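Local coordinates for hypothetical protein VC1899 (Vibrio cholerae, PDB 1XMX) that is of unknown function but may bind nucleic acid and carries a Card1-like endonuclease domain of the PDDEXK clan, at residues V41-L46 with I55-F60; S223-V226 with I230-Y233; T321-E326 with I352-D357. All coordinates share one frame; numbering follows the deposited sequence.

Overall arrangement
The three contacts follow one another along the chain without interleaving, each beside a different sheet. Interaction 1 (41-46 with 55-60) packs helix 40-52 on the outermost strand of the N-terminal, mostly parallel sheet. Interaction 2 (223-226 with 230-233) is a tight helix-to-strand turn at the margin of a small three-stranded antiparallel sheet; its centre lies about 54 Å from that of interaction 1, on the opposite side of the chain's centre. Interaction 3 (321-326 with 352-357) pairs two helices of the Card1-like endonuclease region, with its centre about 34 Å from that of interaction 1 and about 37 Å from that of interaction 2. None touches another, consistent with an elongated, modular protein.

Interaction 1 (V41-L46 with I55-F60); sequences VIYQRL and ISTDFF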
loop_
_atom_site.group_PDB
_atom_site.type_symbol
_atom_site.label_atom_id
_atom_site.label_comp_id
_atom_site.label_asym_id
_atom_site.label_seq_id
_atom_site.Cartn_x
_atom_site.Cartn_y
_atom_site.Cartn_z
ATOM N N VAL A 41 -22.571 -0.788 2.100
ATOM C CA VAL A 41 -21.535 -1.008 1.066
ATOM C C VAL A 41 -20.157 -1.367 1.706
ATOM O O VAL A 41 -19.476 -2.277 1.246
ATOM C CB VAL A 41 -21.469 0.175 0.067
ATOM C CG1 VAL A 41 -21.101 1.484 0.834
ATOM C CG2 VAL A 41 -20.499 -0.164 -1.111
ATOM N N ILE A 42 -19.786 -0.664 2.794
ATOM C CA ILE A 42 -18.599 -0.977 3.557
ATOM C C ILE A 42 -18.713 -2.416 4.046
ATOM O O ILE A 42 -17.787 -3.227 3.859
ATOM C CB ILE A 42 -18.379 -0.008 4.775
ATOM C CG1 ILE A 42 -18.309 1.465 4.306
ATOM C CG2 ILE A 42 -17.091 -0.340 5.483
ATOM C CD1 ILE A 42 -18.436 2.486 5.462
ATOM N N TYR A 43 -19.846 -2.766 4.644
ATOM C CA TYR A 43 -20.117 -4.153 4.990
ATOM C C TYR A 43 -19.859 -5.198 3.866
ATOM O O TYR A 43 -19.250 -6.249 4.121
ATOM C CB TYR A 43 -21.516 -4.322 5.556
ATOM C CG TYR A 43 -21.963 -5.781 5.649
ATOM C CD1 TYR A 43 -21.422 -6.652 6.613
ATOM C CD2 TYR A 43 -22.915 -6.296 4.767
ATOM C CE1 TYR A 43 -21.846 -8.031 6.701
ATOM C CE2 TYR A 43 -23.353 -7.613 4.855
ATOM C CZ TYR A 43 -22.796 -8.491 5.818
ATOM O OH TYR A 43 -23.261 -9.826 5.917
ATOM N N GLN A 44 -20.400 -4.945 2.686
ATOM C CA GLN A 44 -20.247 -5.800 1.533
ATOM C C GLN A 44 -18.750 -5.966 1.171
ATOM O O GLN A 44 -18.289 -7.089 0.918
ATOM C CB GLN A 44 -21.066 -5.266 0.354
ATOM C CG GLN A 44 -22.590 -5.313 0.610
ATOM C CD GLN A 44 -23.401 -4.563 -0.471
ATOM O OE1 GLN A 44 -22.845 -3.928 -1.366
ATOM N NE2 GLN A 44 -24.713 -4.642 -0.372
ATOM N N ARG A 45 -18.001 -4.866 1.221
ATOM C CA ARG A 45 -16.544 -4.906 0.961
ATOM C C ARG A 45 -15.764 -5.693 2.029
ATOM O O ARG A 45 -14.830 -6.498 1.703
ATOM C CB ARG A 45 -15.994 -3.503 0.893
ATOM C CG ARG A 45 -16.420 -2.744 -0.320
ATOM C CD ARG A 45 -16.040 -1.304 -0.097
ATOM N NE ARG A 45 -16.649 -0.377 -1.031
ATOM C CZ ARG A 45 -16.810 0.931 -0.785
ATOM N NH1 ARG A 45 -16.415 1.448 0.376
ATOM N NH2 ARG A 45 -17.387 1.724 -1.703
ATOM N N LEU A 46 -16.063 -5.406 3.295
ATOM C CA LEU A 46 -15.495 -6.171 4.408
ATOM C C LEU A 46 -15.748 -7.668 4.242
ATOM O O LEU A 46 -14.867 -8.509 4.519
ATOM C CB LEU A 46 -16.122 -5.732 5.744
ATOM C CG LEU A 46 -15.688 -4.348 6.184
ATOM C CD1 LEU A 46 -16.382 -3.898 7.424
ATOM C CD2 LEU A 46 -14.144 -4.335 6.445
ATOM N N ILE A 55 -14.277 -16.847 6.512
ATOM C CA ILE A 55 -14.779 -16.209 7.727
ATOM C C ILE A 55 -16.139 -15.639 7.394
ATOM O O ILE A 55 -16.297 -14.826 6.462
ATOM C CB ILE A 55 -13.802 -15.145 8.221
ATOM C CG1 ILE A 55 -12.537 -15.831 8.713
ATOM C CG2 ILE A 55 -14.411 -14.220 9.340
ATOM C CD1 ILE A 55 -11.329 -14.989 8.469
ATOM N N SER A 56 -17.132 -16.058 8.155
ATOM C CA SER A 56 -18.480 -15.536 7.945
ATOM C C SER A 56 -18.824 -14.206 8.636
ATOM O O SER A 56 -18.198 -13.824 9.629
ATOM C CB SER A 56 -19.538 -16.625 8.221
ATOM O OG SER A 56 -19.526 -16.980 9.564
ATOM N N THR A 57 -19.842 -13.521 8.100
ATOM C CA THR A 57 -20.142 -12.130 8.470
ATOM C C THR A 57 -21.668 -11.907 8.536
ATOM O O THR A 57 -22.422 -12.570 7.840
ATOM C CB THR A 57 -19.496 -11.118 7.452
ATOM O OG1 THR A 57 -20.044 -11.313 6.144
ATOM C CG2 THR A 57 -17.990 -11.330 7.295
ATOM N N ASP A 58 -22.112 -10.975 9.388
ATOM C CA ASP A 58 -23.475 -10.518 9.392
ATOM C C ASP A 58 -23.425 -9.053 9.678
ATOM O O ASP A 58 -22.436 -8.557 10.209
ATOM C CB ASP A 58 -24.264 -11.192 10.521
ATOM C CG ASP A 58 -24.466 -12.692 10.287
ATOM O OD1 ASP A 58 -24.617 -13.076 9.098
ATOM O OD2 ASP A 58 -24.472 -13.488 11.288
ATOM N N PHE A 59 -24.511 -8.370 9.338
ATOM C CA PHE A 59 -24.625 -6.957 9.458
ATOM C C PHE A 59 -25.841 -6.732 10.325
ATOM O O PHE A 59 -26.921 -7.206 10.019
ATOM C CB PHE A 59 -24.842 -6.288 8.070
ATOM C CG PHE A 59 -24.832 -4.771 8.117
ATOM C CD1 PHE A 59 -23.888 -4.080 8.900
ATOM C CD2 PHE A 59 -25.689 -4.019 7.321
ATOM C CE1 PHE A 59 -23.834 -2.664 8.913
ATOM C CE2 PHE A 59 -25.625 -2.624 7.326
ATOM C CZ PHE A 59 -24.708 -1.937 8.131
ATOM N N PHE A 60 -25.654 -6.018 11.421
ATOM C CA PHE A 60 -26.749 -5.686 12.310
ATOM C C PHE A 60 -26.862 -4.164 12.279
ATOM O O PHE A 60 -25.917 -3.445 12.622
ATOM C CB PHE A 60 -26.485 -6.212 13.724
ATOM C CG PHE A 60 -27.508 -5.747 14.742
ATOM C CD1 PHE A 60 -27.319 -4.569 15.467
ATOM C CD2 PHE A 60 -28.659 -6.488 14.970
ATOM C CE1 PHE A 60 -28.286 -4.136 16.378
ATOM C CE2 PHE A 60 -29.625 -6.075 15.927
ATOM C CZ PHE A 60 -29.419 -4.887 16.606
HETATM O O HOH W 1 -22.296 -12.394 5.355
#
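The Tyr-43 ring carries Phe-59 CB almost exactly over the centre of one face, with CB 3.5 Å from the ring centroid. In return, one face of the Phe-59 ring receives Tyr-43 CB, shifted toward the rim and 4.2 Å from that centroid. The contact is thus a reciprocal pair of CH-pi interactions: the two ring planes are inclined by only 16° but offset so much that little of one ring lies over the other. Tyr-43 holds CG opposite its backbone N (chi1 167°), which carries its ring from the helix across the strand backbone; Tyr-43 CE1 comes within 3.5 Å of Asp-58 C. At the phenol end a water joins three oxygens: it lies 2.8 Å from Tyr-43 OH, 2.6 Å from Thr-57 OG1, and donates to Thr-57 O. Thr-57 OG1 is also hydrogen-bonded to Ser-47 OG, one turn beyond Tyr-43 on the same helix. Tyr-43 and Leu-46 also touch Phe-33 of the neighbouring strand 30-35. Segment 41-46 runs nearly antiparallel to residues 56-60 (172°), as expected for the beta-alpha-beta crossover 30-35, 40-52, 56-61.

Interaction 2 (S223-V226 with I230-Y233); sequences SDLV and IASY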
loop_
_atom_site.group_PDB
_atom_site.type_symbol
_atom_site.label_atom_id
_atom_site.label_comp_id
_atom_site.label_asym_id
_atom_site.label_seq_id
_atom_site.Cartn_x
_atom_site.Cartn_y
_atom_site.Cartn_z
ATOM N N SER A 223 26.594 1.528 -23.222
ATOM C CA SER A 223 27.473 0.376 -23.043
ATOM C C SER A 223 27.048 -0.479 -21.819
ATOM O O SER A 223 27.390 -1.655 -21.755
ATOM C CB SER A 223 28.920 0.823 -22.975
ATOM O OG SER A 223 28.986 1.634 -21.844
ATOM N N ASP A 224 26.296 0.087 -20.864
ATOM C CA ASP A 224 25.730 -0.720 -19.781
ATOM C C ASP A 224 24.632 -1.639 -20.289
ATOM O O ASP A 224 24.541 -2.814 -19.903
ATOM C CB ASP A 224 25.115 0.154 -18.683
ATOM C CG ASP A 224 26.144 0.876 -17.843
ATOM O OD1 ASP A 224 27.247 0.339 -17.605
ATOM O OD2 ASP A 224 25.834 2.005 -17.403
ATOM N N LEU A 225 23.765 -1.082 -21.120
ATOM C CA LEU A 225 22.762 -1.862 -21.816
ATOM C C LEU A 225 23.417 -3.002 -22.585
ATOM O O LEU A 225 22.925 -4.133 -22.555
ATOM C CB LEU A 225 21.965 -0.995 -22.804
ATOM C CG LEU A 225 21.294 0.184 -22.089
ATOM C CD1 LEU A 225 20.578 1.018 -23.107
ATOM C CD2 LEU A 225 20.373 -0.305 -21.001
ATOM N N VAL A 226 24.505 -2.714 -23.268
ATOM C CA VAL A 226 25.215 -3.744 -24.049
ATOM C C VAL A 226 25.815 -4.834 -23.149
ATOM O O VAL A 226 25.590 -6.013 -23.366
ATOM C CB VAL A 226 26.265 -3.123 -25.020
ATOM C CG1 VAL A 226 27.132 -4.174 -25.745
ATOM C CG2 VAL A 226 25.548 -2.282 -26.084
ATOM N N ILE A 230 20.967 -6.471 -22.802
ATOM C CA ILE A 230 19.590 -6.068 -23.082
ATOM C C ILE A 230 19.377 -5.063 -24.242
ATOM O O ILE A 230 18.220 -4.665 -24.551
ATOM C CB ILE A 230 18.888 -5.555 -21.814
ATOM C CG1 ILE A 230 19.636 -4.333 -21.249
ATOM C CG2 ILE A 230 18.790 -6.647 -20.817
ATOM C CD1 ILE A 230 18.780 -3.545 -20.253
ATOM N N ALA A 231 20.486 -4.647 -24.862
ATOM C CA ALA A 231 20.469 -3.912 -26.144
ATOM C C ALA A 231 21.750 -4.147 -26.905
ATOM O O ALA A 231 22.772 -4.518 -26.336
ATOM C CB ALA A 231 20.289 -2.407 -25.950
ATOM N N SER A 232 21.689 -3.937 -28.222
ATOM C CA SER A 232 22.887 -3.857 -28.985
ATOM C C SER A 232 22.990 -2.384 -29.448
ATOM O O SER A 232 21.978 -1.651 -29.542
ATOM C CB SER A 232 22.863 -4.883 -30.139
ATOM O OG SER A 232 21.801 -4.584 -31.056
ATOM N N TYR A 233 24.227 -1.922 -29.640
ATOM C CA TYR A 233 24.455 -0.558 -30.071
ATOM C C TYR A 233 25.607 -0.631 -31.093
ATOM O O TYR A 233 26.726 -0.983 -30.727
ATOM C CB TYR A 233 24.778 0.380 -28.900
ATOM C CG TYR A 233 25.128 1.780 -29.391
ATOM C CD1 TYR A 233 24.209 2.536 -30.172
ATOM C CD2 TYR A 233 26.377 2.344 -29.110
ATOM C CE1 TYR A 233 24.556 3.819 -30.671
ATOM C CE2 TYR A 233 26.718 3.617 -29.579
ATOM C CZ TYR A 233 25.803 4.349 -30.353
ATOM O OH TYR A 233 26.186 5.594 -30.811
#
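Ile-230 places CG1 between its backbone N and carbonyl carbon (chi1 60°), turning CD1 back toward the helix, while Leu-225 holds CG beside its own N (chi1 -58°) and extends CD2 to meet it. The two branched chains cross obliquely, with Leu-225 CD2 3.7 Å from Ile-230 CD1. Alongside, Leu-225 CB abuts Ala-231 CB at 3.8 Å, and the small alanine methyl lets the strand backbone come close. Val-226, on the more exposed flank, reaches over chiefly with CG2, which lies 3.6 Å from Ala-231 O and 4.0 Å from Tyr-233 CB, whereas the tyrosine ring extends past the helix segment without touching it.

The turn is fixed chiefly through one carbonyl. Leu-225 O accepts the N-H of Ile-230 N at 3.1 Å, the donor lying nearly along the C=O axis, and also takes a weak bond from Ala-231 N at 3.4 Å. In addition, Val-226 CA directs its C-H at Ala-231 O, so the last turn of the helix is joined to the strand start by backbone as well as side chains.

Helix 164-179 flanks this junction, with Trp-177 against Leu-225 and Leu-173 against Ile-230. Strand 231-234 is an outermost strand of its sheet, paired with strand 237-240, whose Leu-238 touches Ala-231 and Tyr-233 and whose Phe-240 touches Leu-225.

Interaction 3 (T321-E326 with I352-D357); sequences TLYKLE and ITRAED
Leu-322 and Arg-354 meet through their aliphatic parts on the inner side of this helix pair, and Tyr-323 and the arginine head group meet on the outer one. Inside, the contact rests on a single methyl: Leu-322 CD1 lies 3.9 Å from Ala-355 N and 4.2 Å from Ala-355 CB, and Arg-354 CG adds an apolar approach at 4.0 Å. Small Ala-355 sits where the backbones come nearest, its CA being 6.6 Å from Leu-322 CA. Both Leu-322 and Ala-355 are buried.

The outer side is more open and more polar. Arg-354 sets out with CG opposite its backbone N (chi1 -180°), then bends at chi2 and chi3, swinging the guanidinium over to the tyrosine. Tyr-323 CE2 stands 3.5 Å above the guanidinium plane, over its centre, but the two planes are inclined by 31°, so the groups are not stacked flat. The phenol oxygen rests on the arginine chain, with Tyr-323 OH 3.4 Å from Arg-354 CD; its equally close approach to NH1 has too poor an angle for a hydrogen bond. Instead, a water bridges the helices, accepting from Arg-354 NH2 (3.1 Å) and from Leu-322 N at the start of helix 321-333. Asp-351 gives NH2 a further, weak and long, ionic partner. A formic acid molecule, probably from the crystallisation liquor, lies close to the Arg-354 side chain.

The segments run nearly parallel, crossing at -16° with axes 10.2 Å apart. Within the Card1-like endonuclease region, Leu-322 packs on Leu-341 of strand 338-343 and on Leu-360. The two helices are the connections of successive beta-alpha-beta units of parallel strands, 303-310/321-333/338-343 and 338-343/349-358/361-363.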
loop_
_atom_site.group_PDB
_atom_site.type_symbol
_atom_site.label_atom_id
_atom_site.label_comp_id
_atom_site.label_asym_id
_atom_site.label_seq_id
_atom_site.Cartn_x
_atom_site.Cartn_y
_atom_site.Cartn_z
ATOM N N THR A 321 2.127 16.463 -7.973
ATOM C CA THR A 321 2.699 15.143 -7.582
ATOM C C THR A 321 2.448 14.751 -6.089
ATOM O O THR A 321 1.998 13.653 -5.791
ATOM C CB THR A 321 4.234 15.054 -7.912
ATOM O OG1 THR A 321 4.410 14.976 -9.350
ATOM C CG2 THR A 321 4.836 13.842 -7.286
ATOM N N LEU A 322 2.768 15.677 -5.200
ATOM C CA LEU A 322 2.748 15.485 -3.776
ATOM C C LEU A 322 1.321 15.579 -3.176
ATOM O O LEU A 322 1.002 14.824 -2.265
ATOM C CB LEU A 322 3.667 16.506 -3.118
ATOM C CG LEU A 322 5.151 16.302 -3.442
ATOM C CD1 LEU A 322 5.871 17.354 -2.661
ATOM C CD2 LEU A 322 5.664 14.924 -2.986
ATOM N N TYR A 323 0.504 16.527 -3.645
ATOM C CA TYR A 323 -0.925 16.593 -3.263
ATOM C C TYR A 323 -1.688 15.368 -3.694
ATOM O O TYR A 323 -2.546 14.850 -2.950
ATOM C CB TYR A 323 -1.602 17.779 -3.915
ATOM C CG TYR A 323 -1.131 19.037 -3.392
ATOM C CD1 TYR A 323 -1.237 19.323 -2.046
ATOM C CD2 TYR A 323 -0.547 19.961 -4.230
ATOM C CE1 TYR A 323 -0.776 20.525 -1.532
ATOM C CE2 TYR A 323 -0.084 21.135 -3.735
ATOM C CZ TYR A 323 -0.205 21.417 -2.392
ATOM O OH TYR A 323 0.254 22.655 -1.949
ATOM N N LYS A 324 -1.393 14.929 -4.919
ATOM C CA LYS A 324 -1.993 13.722 -5.440
ATOM C C LYS A 324 -1.542 12.477 -4.691
ATOM O O LYS A 324 -2.353 11.607 -4.413
ATOM C CB LYS A 324 -1.686 13.561 -6.916
ATOM C CG LYS A 324 -2.347 12.364 -7.508
ATOM C CD LYS A 324 -1.695 12.081 -8.860
ATOM C CE LYS A 324 -2.560 11.315 -9.811
ATOM N NZ LYS A 324 -2.518 9.831 -9.575
ATOM N N LEU A 325 -0.243 12.360 -4.409
ATOM C CA LEU A 325 0.252 11.186 -3.644
ATOM C C LEU A 325 -0.421 11.090 -2.275
ATOM O O LEU A 325 -0.939 10.046 -1.936
ATOM C CB LEU A 325 1.781 11.210 -3.483
ATOM C CG LEU A 325 2.491 10.024 -2.790
ATOM C CD1 LEU A 325 2.124 8.667 -3.399
ATOM C CD2 LEU A 325 4.033 10.234 -2.794
ATOM N N GLU A 326 -0.422 12.173 -1.511
ATOM C CA GLU A 326 -1.104 12.222 -0.231
ATOM C C GLU A 326 -2.603 11.854 -0.306
ATOM O O GLU A 326 -3.193 11.251 0.619
ATOM C CB GLU A 326 -1.017 13.616 0.360
ATOM C CG GLU A 326 -1.437 13.586 1.796
ATOM C CD GLU A 326 -2.226 14.800 2.199
ATOM O OE1 GLU A 326 -2.909 15.373 1.312
ATOM O OE2 GLU A 326 -2.154 15.205 3.394
ATOM N N ILE A 352 10.351 19.775 -0.813
ATOM C CA ILE A 352 10.793 19.182 0.425
ATOM C C ILE A 352 9.922 19.627 1.604
ATOM O O ILE A 352 9.360 18.809 2.336
ATOM C CB ILE A 352 12.255 19.503 0.676
ATOM C CG1 ILE A 352 13.084 18.893 -0.469
ATOM C CG2 ILE A 352 12.685 18.907 1.986
ATOM C CD1 ILE A 352 14.588 19.114 -0.333
ATOM N N THR A 353 9.822 20.929 1.775
ATOM C CA THR A 353 8.968 21.518 2.781
ATOM C C THR A 353 7.521 21.053 2.584
ATOM O O THR A 353 6.823 20.775 3.526
ATOM C CB THR A 353 9.106 23.024 2.728
ATOM O OG1 THR A 353 10.465 23.372 3.081
ATOM C CG2 THR A 353 8.082 23.689 3.707
ATOM N N ARG A 354 7.080 20.906 1.358
ATOM C CA ARG A 354 5.736 20.482 1.129
ATOM C C ARG A 354 5.485 19.009 1.509
ATOM O O ARG A 354 4.423 18.687 2.070
ATOM C CB ARG A 354 5.390 20.675 -0.300
ATOM C CG ARG A 354 4.012 20.266 -0.629
ATOM C CD ARG A 354 3.372 21.390 -1.444
ATOM N NE ARG A 354 3.430 21.112 -2.859
ATOM C CZ ARG A 354 3.366 22.036 -3.802
ATOM N NH1 ARG A 354 3.246 23.307 -3.457
ATOM N NH2 ARG A 354 3.437 21.677 -5.077
ATOM N N ALA A 355 6.422 18.124 1.147
ATOM C CA ALA A 355 6.387 16.724 1.535
ATOM C C ALA A 355 6.345 16.590 3.079
ATOM O O ALA A 355 5.583 15.781 3.621
ATOM C CB ALA A 355 7.582 15.943 0.899
ATOM N N GLU A 356 7.149 17.378 3.782
ATOM C CA GLU A 356 7.124 17.405 5.227
ATOM C C GLU A 356 5.757 17.849 5.809
ATOM O O GLU A 356 5.172 17.171 6.663
ATOM C CB GLU A 356 8.253 18.277 5.763
ATOM C CG GLU A 356 8.398 18.178 7.281
ATOM C CD GLU A 356 9.247 19.294 7.923
ATOM O OE1 GLU A 356 9.858 20.115 7.189
ATOM O OE2 GLU A 356 9.305 19.336 9.179
ATOM N N ASP A 357 5.231 18.961 5.301
ATOM C CA ASP A 357 3.892 19.472 5.633
ATOM C C ASP A 357 2.801 18.392 5.469
ATOM O O ASP A 357 1.941 18.237 6.335
ATOM C CB ASP A 357 3.554 20.667 4.710
ATOM C CG ASP A 357 2.363 21.473 5.212
ATOM O OD1 ASP A 357 2.226 21.564 6.462
ATOM O OD2 ASP A 357 1.576 21.997 4.366
HETATM O O HOH W 2 2.622 18.692 -5.350
#